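Local coordinates for protein histidinol-phosphatase (Listeria monocytogenes serotype 4b str. H7858, PDB 6NLR) that probably hydrolyses histidinol phosphate to histidinol in histidine biosynthesis, using a trinuclear metal centre that holds a sulfate ion in this crystal form, at residues K2-T7 with Y255-H260. Residues are numbered along the deposited sequence; the frame is centred on the assembly and turned at random.
Sequences KRDGHT and YGSDSH. With CO (cobalt (II) ion), chain F; MN (manganese (II) ion), chain D.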
ATOM      1  N   LYS A   2       9.922  17.735  -1.792  1.00 41.95           N
ATOM      2  CA  LYS A   2       8.631  17.391  -1.227  1.00 38.00           C
ATOM      3  C   LYS A   2       7.892  16.424  -2.156  1.00 33.20           C
ATOM      4  O   LYS A   2       7.322  16.852  -3.164  1.00 30.08           O
ATOM      5  CB  LYS A   2       7.835  18.657  -0.924  1.00 39.84           C
ATOM      6  CG  LYS A   2       6.642  18.406  -0.029  1.00 41.14           C
ATOM      7  CD  LYS A   2       6.114  19.635   0.696  1.00 42.55           C
ATOM      8  CE  LYS A   2       4.735  19.341   1.244  1.00 42.62           C
ATOM      9  NZ  LYS A   2       4.204  20.462   2.049  1.00 43.59           N
ATOM     10  N   ARG A   3       7.855  15.154  -1.774  1.00 29.12           N
ATOM     11  CA  ARG A   3       7.416  14.054  -2.651  1.00 25.54           C
ATOM     12  C   ARG A   3       6.287  13.274  -1.975  1.00 25.46           C
ATOM     13  O   ARG A   3       6.430  12.910  -0.787  1.00 25.50           O
ATOM     14  CB  ARG A   3       8.621  13.161  -2.935  1.00 25.55           C
ATOM     15  CG  ARG A   3       8.290  11.931  -3.753  1.00 26.09           C
ATOM     16  CD  ARG A   3       9.529  11.143  -4.144  1.00 28.11           C
ATOM     17  NE  ARG A   3       9.099   9.959  -4.881  1.00 26.94           N
ATOM     18  CZ  ARG A   3       9.823   8.859  -5.047  1.00 28.92           C
ATOM     19  NH1 ARG A   3      11.050   8.776  -4.556  1.00 28.29           N
ATOM     20  NH2 ARG A   3       9.312   7.837  -5.717  1.00 30.44           N
ATOM     21  N   ASP A   4       5.233  12.977  -2.730  1.00 23.37           N
ATOM     22  CA  ASP A   4       4.198  11.990  -2.340  1.00 24.11           C
ATOM     23  C   ASP A   4       4.374  10.781  -3.263  1.00 25.01           C
ATOM     24  O   ASP A   4       4.266  10.937  -4.498  1.00 25.33           O
ATOM     25  CB  ASP A   4       2.800  12.621  -2.348  1.00 23.49           C
ATOM     26  CG  ASP A   4       1.719  11.729  -1.746  1.00 23.27           C
ATOM     27  OD1 ASP A   4       1.987  10.503  -1.524  1.00 21.67           O
ATOM     28  OD2 ASP A   4       0.587  12.252  -1.513  1.00 23.04           O
ATOM     29  N   GLY A   5       4.663   9.619  -2.680  1.00 22.52           N
ATOM     30  CA  GLY A   5       4.920   8.387  -3.439  1.00 22.26           C
ATOM     31  C   GLY A   5       3.698   7.502  -3.533  1.00 21.57           C
ATOM     32  O   GLY A   5       3.852   6.383  -4.068  1.00 25.44           O
ATOM     33  N   HIS A   6       2.515   7.936  -3.073  1.00 21.70           N
ATOM     34  CA  HIS A   6       1.350   7.012  -2.975  1.00 21.23           C
ATOM     35  C   HIS A   6       0.010   7.764  -3.068  1.00 22.41           C
ATOM     36  O   HIS A   6      -0.521   8.218  -2.025  1.00 22.06           O
ATOM     37  CB  HIS A   6       1.517   6.165  -1.710  1.00 22.20           C
ATOM     38  CG  HIS A   6       0.623   4.974  -1.638  1.00 22.79           C
ATOM     39  ND1 HIS A   6       0.906   3.909  -0.807  1.00 23.54           N
ATOM     40  CD2 HIS A   6      -0.555   4.697  -2.229  1.00 21.38           C
ATOM     41  CE1 HIS A   6      -0.060   3.017  -0.904  1.00 25.56           C
ATOM     42  NE2 HIS A   6      -0.971   3.473  -1.773  1.00 24.13           N
ATOM     43  N   THR A   7      -0.565   7.842  -4.270  1.00 21.17           N
ATOM     44  CA  THR A   7      -1.901   8.467  -4.492  1.00 21.93           C
ATOM     45  C   THR A   7      -2.734   7.624  -5.455  1.00 21.99           C
ATOM     46  O   THR A   7      -2.154   6.849  -6.268  1.00 23.43           O
ATOM     47  CB  THR A   7      -1.786   9.902  -5.018  1.00 24.50           C
ATOM     48  OG1 THR A   7      -1.381   9.865  -6.392  1.00 21.77           O
ATOM     49  CG2 THR A   7      -0.820  10.719  -4.193  1.00 24.44           C
ATOM     50  N   TYR A 255       7.413   9.380   1.733  1.00 21.91           N
ATOM     51  CA  TYR A 255       6.080   9.824   2.218  1.00 22.28           C
ATOM     52  C   TYR A 255       5.008   9.350   1.244  1.00 21.31           C
ATOM     53  O   TYR A 255       5.182   9.556   0.042  1.00 23.50           O
ATOM     54  CB  TYR A 255       6.002  11.339   2.338  1.00 23.21           C
ATOM     55  CG  TYR A 255       4.596  11.878   2.496  1.00 23.68           C
ATOM     56  CD1 TYR A 255       3.929  11.798   3.706  1.00 22.80           C
ATOM     57  CD2 TYR A 255       3.925  12.462   1.431  1.00 21.79           C
ATOM     58  CE1 TYR A 255       2.647  12.305   3.861  1.00 23.98           C
ATOM     59  CE2 TYR A 255       2.649  12.992   1.566  1.00 23.42           C
ATOM     60  CZ  TYR A 255       2.011  12.927   2.800  1.00 23.05           C
ATOM     61  OH  TYR A 255       0.751  13.419   2.952  1.00 23.72           O
ATOM     62  N   GLY A 256       3.955   8.736   1.762  1.00 20.99           N
ATOM     63  CA  GLY A 256       2.767   8.310   0.996  1.00 22.36           C
ATOM     64  C   GLY A 256       1.503   8.707   1.738  1.00 23.67           C
ATOM     65  O   GLY A 256       1.304   8.178   2.855  1.00 23.13           O
ATOM     66  N   SER A 257       0.703   9.617   1.160  1.00 23.62           N
ATOM     67  CA  SER A 257      -0.603  10.078   1.699  1.00 22.43           C
ATOM     68  C   SER A 257      -1.652   8.971   1.554  1.00 22.90           C
ATOM     69  O   SER A 257      -2.639   8.988   2.289  1.00 20.51           O
ATOM     70  CB  SER A 257      -1.066  11.328   0.977  1.00 24.71           C
ATOM     71  OG  SER A 257      -1.301  11.068  -0.417  1.00 23.74           O
ATOM     72  N   ASP A 258      -1.467   8.065   0.601  1.00 21.15           N
ATOM     73  CA  ASP A 258      -2.517   7.101   0.182  1.00 22.83           C
ATOM     74  C   ASP A 258      -3.811   7.863  -0.161  1.00 22.56           C
ATOM     75  O   ASP A 258      -4.899   7.383   0.201  1.00 23.02           O
ATOM     76  CB  ASP A 258      -2.732   6.038   1.253  1.00 21.50           C
ATOM     77  CG  ASP A 258      -2.902   4.653   0.668  1.00 22.81           C
ATOM     78  OD1 ASP A 258      -3.347   4.563  -0.485  1.00 20.60           O
ATOM     79  OD2 ASP A 258      -2.540   3.686   1.353  1.00 25.74           O
ATOM     80  N   SER A 259      -3.703   9.018  -0.813  1.00 22.70           N
ATOM     81  CA  SER A 259      -4.849   9.929  -1.080  1.00 25.08           C
ATOM     82  C   SER A 259      -5.856   9.248  -2.016  1.00 24.54           C
ATOM     83  O   SER A 259      -5.427   8.726  -3.071  1.00 21.00           O
ATOM     84  CB  SER A 259      -4.361  11.242  -1.628  1.00 26.33           C
ATOM     85  OG  SER A 259      -3.732  12.008  -0.604  1.00 27.45           O
ATOM     86  N   HIS A 260      -7.135   9.237  -1.640  1.00 22.52           N
ATOM     87  CA  HIS A 260      -8.260   8.741  -2.471  1.00 25.93           C
ATOM     88  C   HIS A 260      -9.164   9.911  -2.881  1.00 29.77           C
ATOM     89  O   HIS A 260     -10.227   9.665  -3.529  1.00 32.43           O
ATOM     90  CB  HIS A 260      -8.978   7.629  -1.714  1.00 26.41           C
ATOM     91  CG  HIS A 260      -8.214   6.354  -1.763  1.00 28.51           C
ATOM     92  ND1 HIS A 260      -7.045   6.158  -1.069  1.00 29.08           N
ATOM     93  CD2 HIS A 260      -8.436   5.208  -2.442  1.00 29.99           C
ATOM     94  CE1 HIS A 260      -6.590   4.945  -1.294  1.00 28.77           C
ATOM     95  NE2 HIS A 260      -7.405   4.343  -2.137  1.00 29.06           N
TER
HETATM   96 CO    CO F 303      -2.972   2.747  -1.704  1.00 22.38          CO
HETATM   97 MN    MN D 301      -7.371   2.190  -2.392  0.83 27.66          MN
HETATM   98  O   HOH W   1       9.146  11.691   0.797  1.00 30.49           O
HETATM   99  O   HOH W   2      -2.672   1.409   0.024  1.00 18.48           O
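H6 and D258 reach the same cobalt ion from the two segments, through H6 NE2 at 2.1 Å and D258 OD1 at 2.2 Å. The side chains run side by side, D258 CG over one face of the H6 ring, offset toward its rim, with the planes 45° apart; NE2 and OD1 come close because both bind the metal, not through a hydrogen bond. H8, E93 and a water also bind this cobalt; the water donates to D258 OD2, and N224 is a further polar partner of D258. A chi1 of -171° swings the D4 carboxylate away from its own N, where OD1 accepts from S257 N at 3.1 Å and from H6 N at 3.0 Å, on opposite faces of the carboxylate; the latter bond closes an Asx turn, consistent with a second-shell role in positioning H6. D4 OD2 takes the S257 hydroxyl in a very short bond, OG to OD2 2.5 Å. G5 N donates nearly straight (167°) to Y255 O at 2.8 Å, while R3 O sits at the Y255 ring edge. A single T7-S259 bridge (CA to CA 4.7 Å) helps join strand 3-7, outermost beside strand 34-40, to the chain following edge strand 253-256, consistent with PHP-barrel closure.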